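Local coordinates for protein YlmD (Geobacillus stearothermophilus, PDB 6T1B) that catalyses the phosphorolysis of adenosine, inosine and S-methyl-5'-thioadenosine, and also deaminates adenosine, using a catalytic zinc ion, at residues H81-Q86 with G151-H156; V127-V132 with A142-R147; C77-G82 with G106-Y111. All blocks are in the same frame, centred on the assembly; numbering follows the deposited sequence. Where two conformers were deposited one is given.

Overall arrangement
The three contacts meet at the catalytic zinc site, their centres 8 to 10 Å apart. Contacts 1 and 3 share His-81 and Gly-82: the loop that contact 3 ties to Asp-108 runs on into the strand that contact 1 packs against helix 153-163. Strands 85-87 and 109-112 then pair in the sheet, with Asp-84 O 2.9 Å from Asp-108 N. Contact 2 supplies the second zinc-binding histidine, His-143, whose ND1 lies 2.7 Å from Asp-108 OD2 of contact 3. Ile-153 of contact 1 covers Ala-144 of contact 2, CG2 to CB 3.8 Å. With Cys-126, His-81 and His-143 hold the zinc beside the ribose of inosine.

Contact 1. Residues H81-Q86 with G151-H156; sequences HGADIQ and GGIAGH. With NOS (inosine), chain B.
Ala-83 and Ile-85 rest on Ile-153 and His-156, in the first turn of helix 153-163, where the chain leaves the zinc ligand His-81 and enters strand 85-87. Most of the contact is close packing. Ala-83 CB lies 3.9 Å from Ile-153 CB, and its methyl rests on the carbonyl O of Gly-151, 3.4 Å away; glycine suits the latter position because a CB there would collide with the alanine methyl. In Ile-153, CG1 stands anti to the backbone N (chi1 -166°), which carries CG1 and CD1 along the backbone of Ala-83 as far as Gly-82 O. Ile-85 CD1 touches Ile-153 CG1 at 4.0 Å and His-156 CD2 at 3.7 Å. Gly-152, with its positive phi, ends the preceding helix in a Schellman motif and is the N-cap of the next, its O accepting from His-156 N.

The polar part runs through one water. It donates to Asp-84 OD1, accepts from Ile-85 N, and bonds His-156 NE2 in the ring plane at 2.8 Å. Upstream of the packed residues, His-81 turns away from the helix; its CE1 lies 2.9 Å from inosine O3', and that oxygen is at the edge of the imidazole, in its plane, while NE2 binds the zinc. With an alanine in place of His-81, the catalytic zinc would probably be left with only Cys-126 and His-143 as protein ligands, and O3' would lose the ring beside it.

No direct hydrogen bond joins the two segments. Ala-83 O is buried without a hydrogen-bonding partner and has His-156 CD2 3.1 Å away, so the polarised ring carbon may offer it partial compensation; the nearby Asp-84 carboxylate would tend to stabilise a protonated His-156.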
loop_
_atom_site.group_PDB
_atom_site.type_symbol
_atom_site.label_atom_id
_atom_site.label_comp_id
_atom_site.label_asym_id
_atom_site.label_seq_id
_atom_site.Cartn_x
_atom_site.Cartn_y
_atom_site.Cartn_z
ATOM N N HIS A 81 -11.248 0.266 4.157
ATOM C CA HIS A 81 -10.602 0.199 5.478
ATOM C C HIS A 81 -11.009 -1.030 6.271
ATOM O O HIS A 81 -11.106 -1.010 7.499
ATOM C CB HIS A 81 -10.803 1.484 6.287
ATOM C CG HIS A 81 -9.904 2.585 5.866
ATOM N ND1 HIS A 81 -10.223 3.459 4.851
ATOM C CD2 HIS A 81 -8.660 2.932 6.288
ATOM C CE1 HIS A 81 -9.232 4.317 4.684
ATOM N NE2 HIS A 81 -8.274 4.016 5.540
ATOM N N GLY A 82 -11.265 -2.116 5.553
ATOM C CA GLY A 82 -11.397 -3.414 6.127
ATOM C C GLY A 82 -10.174 -4.281 5.873
ATOM O O GLY A 82 -9.093 -3.803 5.509
ATOM N N ALA A 83 -10.360 -5.581 6.066
ATOM C CA ALA A 83 -9.261 -6.531 5.946
ATOM C C ALA A 83 -9.515 -7.588 4.882
ATOM O O ALA A 83 -8.866 -8.642 4.897
ATOM C CB ALA A 83 -8.954 -7.166 7.298
ATOM N N ASP A 84 -10.416 -7.337 3.939
ATOM C CA ASP A 84 -10.729 -8.318 2.902
ATOM C C ASP A 84 -9.807 -8.130 1.691
ATOM O O ASP A 84 -9.308 -7.037 1.424
ATOM C CB ASP A 84 -12.206 -8.193 2.518
ATOM C CG ASP A 84 -13.135 -8.774 3.577
ATOM O OD1 ASP A 84 -12.909 -9.934 4.017
ATOM O OD2 ASP A 84 -14.089 -8.084 3.967
ATOM N N ILE A 85 -9.562 -9.241 0.999
ATOM C CA ILE A 85 -8.588 -9.317 -0.085
ATOM C C ILE A 85 -9.213 -10.137 -1.202
ATOM O O ILE A 85 -9.913 -11.119 -0.939
ATOM C CB ILE A 85 -7.303 -10.012 0.402
ATOM C CG1 ILE A 85 -6.587 -9.181 1.455
ATOM C CG2 ILE A 85 -6.385 -10.323 -0.770
ATOM C CD1 ILE A 85 -5.491 -9.941 2.182
ATOM N N GLN A 86 -8.952 -9.751 -2.451
ATOM C CA GLN A 86 -9.482 -10.449 -3.617
ATOM C C GLN A 86 -8.354 -10.858 -4.558
ATOM O O GLN A 86 -7.494 -10.031 -4.885
ATOM C CB GLN A 86 -10.435 -9.534 -4.395
ATOM C CG GLN A 86 -11.318 -10.250 -5.390
ATOM C CD GLN A 86 -12.586 -10.757 -4.735
ATOM O OE1 GLN A 86 -13.516 -9.990 -4.483
ATOM N NE2 GLN A 86 -12.618 -12.036 -4.424
ATOM N N GLY A 151 -7.854 -5.583 11.790
ATOM C CA GLY A 151 -8.495 -6.688 11.112
ATOM C C GLY A 151 -7.564 -7.757 10.612
ATOM O O GLY A 151 -8.028 -8.788 10.114
ATOM N N GLY A 152 -6.258 -7.541 10.744
ATOM C CA GLY A 152 -5.294 -8.545 10.343
ATOM C C GLY A 152 -5.089 -8.684 8.850
ATOM O O GLY A 152 -4.808 -9.787 8.367
ATOM N N ILE A 153 -5.179 -7.596 8.087
ATOM C CA ILE A 153 -5.098 -7.730 6.635
ATOM C C ILE A 153 -3.760 -8.319 6.198
ATOM O O ILE A 153 -3.695 -9.107 5.248
ATOM C CB ILE A 153 -5.422 -6.394 5.940
ATOM C CG1 ILE A 153 -5.675 -6.652 4.467
ATOM C CG2 ILE A 153 -4.347 -5.352 6.163
ATOM C CD1 ILE A 153 -6.156 -5.459 3.674
ATOM N N ALA A 154 -2.669 -7.933 6.861
ATOM C CA ALA A 154 -1.358 -8.414 6.439
ATOM C C ALA A 154 -1.270 -9.931 6.564
ATOM O O ALA A 154 -0.823 -10.624 5.642
ATOM C CB ALA A 154 -0.272 -7.748 7.276
ATOM N N GLY A 155 -1.670 -10.471 7.713
ATOM C CA GLY A 155 -1.648 -11.911 7.884
ATOM C C GLY A 155 -2.680 -12.624 7.032
ATOM O O GLY A 155 -2.502 -13.798 6.684
ATOM N N HIS A 156 -3.783 -11.948 6.709
ATOM C CA HIS A 156 -4.794 -12.536 5.835
ATOM C C HIS A 156 -4.219 -12.798 4.446
ATOM O O HIS A 156 -4.491 -13.848 3.854
ATOM C CB HIS A 156 -6.008 -11.604 5.782
ATOM C CG HIS A 156 -7.203 -12.168 5.076
ATOM N ND1 HIS A 156 -7.610 -13.479 5.204
ATOM C CD2 HIS A 156 -8.115 -11.574 4.272
ATOM C CE1 HIS A 156 -8.699 -13.673 4.479
ATOM N NE2 HIS A 156 -9.022 -12.535 3.897
HETATM N N9 NOS B . -9.800 7.132 -1.876
HETATM C C4 NOS B . -9.565 6.131 -2.743
HETATM N N3 NOS B . -9.362 4.671 -2.585
HETATM C C2 NOS B . -9.170 3.856 -3.752
HETATM N N1 NOS B . -9.168 4.425 -5.070
HETATM C C6 NOS B . -9.355 5.810 -5.279
HETATM O O6 NOS B . -9.329 6.226 -6.405
HETATM C C5 NOS B . -9.558 6.663 -4.010
HETATM N N7 NOS B . -9.723 7.943 -3.890
HETATM C C8 NOS B . -9.883 8.251 -2.605
HETATM C "C5'" NOS B . -7.126 5.022 0.748
HETATM O "O5'" NOS B . -5.971 5.370 1.508
HETATM C "C4'" NOS B . -8.283 5.931 1.075
HETATM O "O4'" NOS B . -8.462 6.851 -0.025
HETATM C "C1'" NOS B . -9.816 6.876 -0.424
HETATM C "C2'" NOS B . -10.430 5.559 0.039
HETATM O "O2'" NOS B . -11.819 5.719 0.292
HETATM C "C3'" NOS B . -9.631 5.245 1.305
HETATM O "O3'" NOS B . -10.276 5.848 2.440
HETATM O O HOH W 1 -11.105 -11.519 2.266
#

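Contact 2. Residues V127-V132 with A142-R147; sequences VPIYFV and AHAGWR. With NOS (inosine), chain B.
Strands 127-133 and 138-144 form a beta hairpin in the middle of a six-stranded mixed sheet, and its Val-127 to Ile-129 end pairs with Ala-142 to Ala-144 beside the catalytic zinc and the inosine pocket. The paired strands run antiparallel, at 150° between their directions. Val-127 with Ala-144 and Ile-129 with Ala-142 are hydrogen-bonded pairs, each joined by two N-H to O bonds. The bond from Ile-129 N to Ala-142 O is nearly straight, 168° at the hydrogen, and lies in the carbonyl plane, whereas Val-127 N approaches Ala-144 O from above that residue's carbonyl plane.

Between them Pro-128 and His-143 make a non-hydrogen-bonded pair, a place where proline's missing N-H costs no bond to this partner; Pro-128 CA instead sends a CA-H...O contact to Ala-142 O, 3.6 Å away.

On the face carrying Val-127, Ile-129, Ala-142 and Ala-144, large groups lie against small ones. Ile-129 CD1 reaches Ala-144 CB at 4.0 Å. Phe-131 CE1 meets Ala-142 CB at 4.2 Å, the methyl lying near the ring plane at its edge. The two alanines are short enough for Ile-153 of helix 153-163 to pack over them, and helix 219-229 covers Val-127, Ile-129 and Phe-131.

Pro-128 and His-143 point to the other face. His-143 turns CG anti to its backbone N (chi1 161°), carrying the imidazole from the sheet to the metal. ND1 is hydrogen-bonded to Asp-108 OD2, which fixes the rotation of the ring and presents the other nitrogen to the zinc shared with His-81 and Cys-126. That nitrogen, His-143 NE2, also lies 3.1 Å from the ribose O5' of inosine.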
loop_
_atom_site.group_PDB
_atom_site.type_symbol
_atom_site.label_atom_id
_atom_site.label_comp_id
_atom_site.label_asym_id
_atom_site.label_seq_id
_atom_site.Cartn_x
_atom_site.Cartn_y
_atom_site.Cartn_z
ATOM N N VAL A 127 -0.550 2.316 5.537
ATOM C CA VAL A 127 0.595 1.495 5.182
ATOM C C VAL A 127 0.372 0.720 3.890
ATOM O O VAL A 127 -0.565 -0.088 3.802
ATOM C CB VAL A 127 0.954 0.513 6.316
ATOM C CG1 VAL A 127 2.193 -0.278 5.932
ATOM C CG2 VAL A 127 1.146 1.254 7.613
ATOM N N PRO A 128 1.209 0.933 2.861
ATOM C CA PRO A 128 1.157 0.064 1.673
ATOM C C PRO A 128 2.032 -1.159 1.906
ATOM O O PRO A 128 3.231 -1.031 2.205
ATOM C CB PRO A 128 1.699 0.962 0.552
ATOM C CG PRO A 128 2.623 1.924 1.228
ATOM C CD PRO A 128 2.236 1.990 2.712
ATOM N N ILE A 129 1.453 -2.340 1.785
ATOM C CA ILE A 129 2.178 -3.582 2.035
ATOM C C ILE A 129 2.260 -4.330 0.709
ATOM O O ILE A 129 1.235 -4.741 0.152
ATOM C CB ILE A 129 1.520 -4.436 3.129
ATOM C CG1 ILE A 129 1.209 -3.644 4.391
ATOM C CG2 ILE A 129 2.473 -5.585 3.461
ATOM C CD1 ILE A 129 0.475 -4.450 5.421
ATOM N N TYR A 130 3.479 -4.468 0.184
ATOM C CA TYR A 130 3.733 -5.138 -1.076
ATOM C C TYR A 130 4.220 -6.555 -0.793
ATOM O O TYR A 130 5.106 -6.753 0.042
ATOM C CB TYR A 130 4.848 -4.418 -1.848
ATOM C CG TYR A 130 4.647 -2.932 -2.156
ATOM C CD1 TYR A 130 4.744 -1.973 -1.154
ATOM C CD2 TYR A 130 4.435 -2.494 -3.461
ATOM C CE1 TYR A 130 4.595 -0.616 -1.438
ATOM C CE2 TYR A 130 4.290 -1.162 -3.749
ATOM C CZ TYR A 130 4.362 -0.220 -2.730
ATOM O OH TYR A 130 4.254 1.135 -3.008
ATOM N N PHE A 131 3.688 -7.532 -1.544
ATOM C CA PHE A 131 4.022 -8.931 -1.364
ATOM C C PHE A 131 4.520 -9.510 -2.686
ATOM O O PHE A 131 3.969 -9.193 -3.752
ATOM C CB PHE A 131 2.781 -9.731 -0.972
ATOM C CG PHE A 131 2.140 -9.337 0.326
ATOM C CD1 PHE A 131 1.316 -8.235 0.421
ATOM C CD2 PHE A 131 2.301 -10.117 1.447
ATOM C CE1 PHE A 131 0.699 -7.940 1.623
ATOM C CE2 PHE A 131 1.699 -9.808 2.642
ATOM C CZ PHE A 131 0.893 -8.732 2.725
ATOM N N VAL A 132 5.500 -10.392 -2.614
ATOM C CA VAL A 132 5.938 -11.107 -3.796
ATOM C C VAL A 132 6.362 -12.496 -3.371
ATOM O O VAL A 132 6.981 -12.688 -2.321
ATOM C CB VAL A 132 7.067 -10.357 -4.540
ATOM C CG1 VAL A 132 8.328 -10.253 -3.722
ATOM C CG2 VAL A 132 7.321 -10.980 -5.913
ATOM N N ALA A 142 -1.614 -4.588 -0.303
ATOM C CA ALA A 142 -2.642 -4.334 0.695
ATOM C C ALA A 142 -2.513 -2.942 1.283
ATOM O O ALA A 142 -1.413 -2.394 1.388
ATOM C CB ALA A 142 -2.582 -5.378 1.825
ATOM N N HIS A 143 -3.668 -2.400 1.670
ATOM C CA HIS A 143 -3.839 -1.079 2.257
ATOM C C HIS A 143 -4.192 -1.293 3.720
ATOM O O HIS A 143 -5.251 -1.843 4.032
ATOM C CB HIS A 143 -4.976 -0.390 1.489
ATOM C CG HIS A 143 -5.612 0.761 2.183
ATOM N ND1 HIS A 143 -6.893 0.696 2.687
ATOM C CD2 HIS A 143 -5.195 2.038 2.383
ATOM C CE1 HIS A 143 -7.224 1.863 3.203
ATOM N NE2 HIS A 143 -6.216 2.707 3.018
ATOM N N ALA A 144 -3.304 -0.858 4.621
ATOM C CA ALA A 144 -3.498 -1.070 6.047
ATOM C C ALA A 144 -3.387 0.231 6.824
ATOM O O ALA A 144 -2.291 0.661 7.184
ATOM C CB ALA A 144 -2.486 -2.083 6.588
ATOM N N GLY A 145 -4.524 0.845 7.127
ATOM C CA GLY A 145 -4.606 1.813 8.192
ATOM C C GLY A 145 -4.835 1.094 9.499
ATOM O O GLY A 145 -4.703 -0.127 9.601
ATOM N N TRP A 146 -5.193 1.856 10.535
ATOM C CA TRP A 146 -5.350 1.194 11.827
ATOM C C TRP A 146 -6.455 0.138 11.782
ATOM O O TRP A 146 -6.336 -0.920 12.418
ATOM C CB TRP A 146 -5.532 2.205 12.972
ATOM C CG TRP A 146 -6.901 2.824 13.138
ATOM C CD1 TRP A 146 -7.311 4.030 12.681
ATOM C CD2 TRP A 146 -8.010 2.267 13.846
ATOM N NE1 TRP A 146 -8.614 4.259 13.034
ATOM C CE2 TRP A 146 -9.063 3.193 13.766
ATOM C CE3 TRP A 146 -8.212 1.074 14.543
ATOM C CZ2 TRP A 146 -10.297 2.966 14.350
ATOM C CZ3 TRP A 146 -9.448 0.851 15.126
ATOM C CH2 TRP A 146 -10.472 1.796 15.023
ATOM N N ARG A 147 -7.538 0.402 11.050
ATOM C CA ARG A 147 -8.661 -0.531 11.053
ATOM C C ARG A 147 -8.293 -1.829 10.339
ATOM O O ARG A 147 -8.575 -2.933 10.841
ATOM C CB ARG A 147 -9.878 0.102 10.393
ATOM C CG ARG A 147 -10.468 1.216 11.183
ATOM C CD ARG A 147 -11.824 1.557 10.627
ATOM N NE ARG A 147 -12.299 2.806 11.193
ATOM C CZ ARG A 147 -13.083 2.904 12.256
ATOM N NH1 ARG A 147 -13.435 4.104 12.677
ATOM N NH2 ARG A 147 -13.510 1.815 12.889
HETATM N N9 NOS B . -9.800 7.132 -1.876
HETATM C C4 NOS B . -9.565 6.131 -2.743
HETATM N N3 NOS B . -9.362 4.671 -2.585
HETATM C C2 NOS B . -9.170 3.856 -3.752
HETATM N N1 NOS B . -9.168 4.425 -5.070
HETATM C C6 NOS B . -9.355 5.810 -5.279
HETATM O O6 NOS B . -9.329 6.226 -6.405
HETATM C C5 NOS B . -9.558 6.663 -4.010
HETATM N N7 NOS B . -9.723 7.943 -3.890
HETATM C C8 NOS B . -9.883 8.251 -2.605
HETATM C "C5'" NOS B . -7.126 5.022 0.748
HETATM O "O5'" NOS B . -5.971 5.370 1.508
HETATM C "C4'" NOS B . -8.283 5.931 1.075
HETATM O "O4'" NOS B . -8.462 6.851 -0.025
HETATM C "C1'" NOS B . -9.816 6.876 -0.424
HETATM C "C2'" NOS B . -10.430 5.559 0.039
HETATM O "O2'" NOS B . -11.819 5.719 0.292
HETATM C "C3'" NOS B . -9.631 5.245 1.305
HETATM O "O3'" NOS B . -10.276 5.848 2.440
#

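Contact 3. Residues C77-G82 with G106-Y111; sequences CEQVHG and GVDGLY. With NOS (inosine), chain B.
Gln-79 and Asp-108 bring the two backbones nearest, 4.4 Å between their CA atoms, as the 77-82 loop curls round the residues leading into strand 109-112. Beside this point Gln-79 N donates to Val-107 O at 3.0 Å. Gln-79 and His-81 both have positive phi, consistent with a tight curl in which the N-H groups of Val-80, His-81 and Gly-82 all face Asp-108.

The Asp-108 carboxylate fills that curl and takes all three. His-81 N bonds OD2 at 2.9 Å on its syn side, somewhat out of the carboxylate plane; Gly-82 N reaches OD1 at 3.0 Å from well above that plane, 70° out of it; Val-80 N adds a weak bond to OD1. A chi1 of -75°, with CG beside the backbone N, lets the carboxylate reach the loop, and a short side chain with two acceptor oxygens suits three successive N-H groups that reach it from different directions. The Val-80 and Asp-108 side chains cross at about a right angle, with Val-80 CG2 3.4 Å from Asp-108 OD1.

At the other end Glu-78 holds Gly-106: its extended chain brings OE2 to within 2.9 Å of Gly-106 N, on the anti side of the oxygen. Gly-106 has positive phi, a conformation easy for glycine. Cys-77 is small enough for its CB to sit against Val-107 CG2, 3.5 Å away, and Leu-110 CD2.

The loop also lines the nucleoside pocket. Gln-79 OE1, fixed by a hydrogen bond from Cys-122 N, lies 3.2 Å from C2 of inosine, and NE2 lies near C5'.

Asp-108 is thus a second-shell residue for both zinc histidines: it holds His-81 by the backbone and, through OD2, His-143 by its ring, in the His-His-Cys catalytic zinc site of this YfiH/LACC1 family enzyme.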
loop_
_atom_site.group_PDB
_atom_site.type_symbol
_atom_site.label_atom_id
_atom_site.label_comp_id
_atom_site.label_asym_id
_atom_site.label_seq_id
_atom_site.Cartn_x
_atom_site.Cartn_y
_atom_site.Cartn_z
ATOM N N CYS A 77 -9.255 -1.329 -6.240
ATOM C CA CYS A 77 -10.299 -1.768 -5.323
ATOM C C CYS A 77 -10.856 -0.600 -4.524
ATOM O O CYS A 77 -10.304 0.498 -4.506
ATOM C CB CYS A 77 -9.803 -2.886 -4.405
ATOM S SG CYS A 77 -8.428 -2.483 -3.324
ATOM N N GLU A 78 -12.002 -0.852 -3.898
ATOM C CA GLU A 78 -12.752 0.213 -3.255
ATOM C C GLU A 78 -12.015 0.794 -2.066
ATOM O O GLU A 78 -12.168 1.985 -1.774
ATOM C CB GLU A 78 -14.101 -0.312 -2.794
ATOM C CG GLU A 78 -15.009 0.748 -2.270
ATOM C CD GLU A 78 -16.377 0.202 -1.853
ATOM O OE1 GLU A 78 -17.224 1.050 -1.417
ATOM O OE2 GLU A 78 -16.650 -1.014 -1.958
ATOM N N GLN A 79 -11.259 -0.021 -1.333
ATOM C CA GLN A 79 -10.499 0.409 -0.151
ATOM C C GLN A 79 -11.411 0.964 0.942
ATOM O O GLN A 79 -11.431 2.159 1.237
ATOM C CB GLN A 79 -9.376 1.377 -0.528
ATOM C CG GLN A 79 -8.351 0.749 -1.451
ATOM C CD GLN A 79 -7.184 1.650 -1.816
ATOM O OE1 GLN A 79 -6.868 1.827 -2.985
ATOM N NE2 GLN A 79 -6.503 2.169 -0.804
ATOM N N VAL A 80 -12.128 0.038 1.580
ATOM C CA VAL A 80 -13.114 0.383 2.591
ATOM C C VAL A 80 -12.574 0.379 4.012
ATOM O O VAL A 80 -13.353 0.505 4.966
ATOM C CB VAL A 80 -14.363 -0.520 2.489
ATOM C CG1 VAL A 80 -15.002 -0.344 1.123
ATOM C CG2 VAL A 80 -14.020 -1.980 2.788
ATOM N N HIS A 81 -11.248 0.266 4.157
ATOM C CA HIS A 81 -10.602 0.199 5.478
ATOM C C HIS A 81 -11.009 -1.030 6.271
ATOM O O HIS A 81 -11.106 -1.010 7.499
ATOM C CB HIS A 81 -10.803 1.484 6.287
ATOM C CG HIS A 81 -9.904 2.585 5.866
ATOM N ND1 HIS A 81 -10.223 3.459 4.851
ATOM C CD2 HIS A 81 -8.660 2.932 6.288
ATOM C CE1 HIS A 81 -9.232 4.317 4.684
ATOM N NE2 HIS A 81 -8.274 4.016 5.540
ATOM N N GLY A 82 -11.265 -2.116 5.553
ATOM C CA GLY A 82 -11.397 -3.414 6.127
ATOM C C GLY A 82 -10.174 -4.281 5.873
ATOM O O GLY A 82 -9.093 -3.803 5.509
ATOM N N GLY A 106 -15.442 -3.615 -1.830
ATOM C CA GLY A 106 -15.436 -4.146 -0.480
ATOM C C GLY A 106 -14.113 -4.710 -0.010
ATOM O O GLY A 106 -14.094 -5.402 1.015
ATOM N N VAL A 107 -13.021 -4.475 -0.727
ATOM C CA VAL A 107 -11.746 -5.050 -0.339
ATOM C C VAL A 107 -10.678 -3.969 -0.262
ATOM O O VAL A 107 -10.770 -2.913 -0.899
ATOM C CB VAL A 107 -11.283 -6.225 -1.234
ATOM C CG1 VAL A 107 -12.364 -7.265 -1.418
ATOM C CG2 VAL A 107 -10.794 -5.740 -2.567
ATOM N N ASP A 108 -9.619 -4.289 0.483
ATOM C CA ASP A 108 -8.492 -3.428 0.727
ATOM C C ASP A 108 -7.173 -4.062 0.314
ATOM O O ASP A 108 -6.118 -3.463 0.541
ATOM C CB ASP A 108 -8.460 -3.003 2.206
ATOM C CG ASP A 108 -9.521 -1.967 2.498
ATOM O OD1 ASP A 108 -10.696 -2.384 2.645
ATOM O OD2 ASP A 108 -9.141 -0.771 2.477
ATOM N N GLY A 109 -7.206 -5.228 -0.293
ATOM C CA GLY A 109 -5.999 -5.789 -0.852
ATOM C C GLY A 109 -6.348 -6.637 -2.051
ATOM O O GLY A 109 -7.472 -7.127 -2.195
ATOM N N LEU A 110 -5.341 -6.833 -2.898
ATOM C CA LEU A 110 -5.491 -7.593 -4.122
ATOM C C LEU A 110 -4.251 -8.450 -4.302
ATOM O O LEU A 110 -3.164 -8.086 -3.838
ATOM C CB LEU A 110 -5.576 -6.689 -5.355
ATOM C CG LEU A 110 -6.744 -5.720 -5.397
ATOM C CD1 LEU A 110 -6.601 -4.753 -6.557
ATOM C CD2 LEU A 110 -8.055 -6.465 -5.431
ATOM N N TYR A 111 -4.402 -9.572 -5.000
ATOM C CA TYR A 111 -3.213 -10.295 -5.427
ATOM C C TYR A 111 -3.476 -10.962 -6.763
ATOM O O TYR A 111 -4.628 -11.172 -7.147
ATOM C CB TYR A 111 -2.715 -11.322 -4.412
ATOM C CG TYR A 111 -3.550 -12.552 -4.178
ATOM C CD1 TYR A 111 -3.299 -13.728 -4.873
ATOM C CD2 TYR A 111 -4.527 -12.566 -3.198
ATOM C CE1 TYR A 111 -4.022 -14.875 -4.617
ATOM C CE2 TYR A 111 -5.240 -13.710 -2.944
ATOM C CZ TYR A 111 -4.994 -14.849 -3.644
ATOM O OH TYR A 111 -5.723 -15.985 -3.359
HETATM N N9 NOS B . -9.800 7.132 -1.876
HETATM C C4 NOS B . -9.565 6.131 -2.743
HETATM N N3 NOS B . -9.362 4.671 -2.585
HETATM C C2 NOS B . -9.170 3.856 -3.752
HETATM N N1 NOS B . -9.168 4.425 -5.070
HETATM C C6 NOS B . -9.355 5.810 -5.279
HETATM O O6 NOS B . -9.329 6.226 -6.405
HETATM C C5 NOS B . -9.558 6.663 -4.010
HETATM N N7 NOS B . -9.723 7.943 -3.890
HETATM C C8 NOS B . -9.883 8.251 -2.605
HETATM C "C5'" NOS B . -7.126 5.022 0.748
HETATM O "O5'" NOS B . -5.971 5.370 1.508
HETATM C "C4'" NOS B . -8.283 5.931 1.075
HETATM O "O4'" NOS B . -8.462 6.851 -0.025
HETATM C "C1'" NOS B . -9.816 6.876 -0.424
HETATM C "C2'" NOS B . -10.430 5.559 0.039
HETATM O "O2'" NOS B . -11.819 5.719 0.292
HETATM C "C3'" NOS B . -9.631 5.245 1.305
HETATM O "O3'" NOS B . -10.276 5.848 2.440
#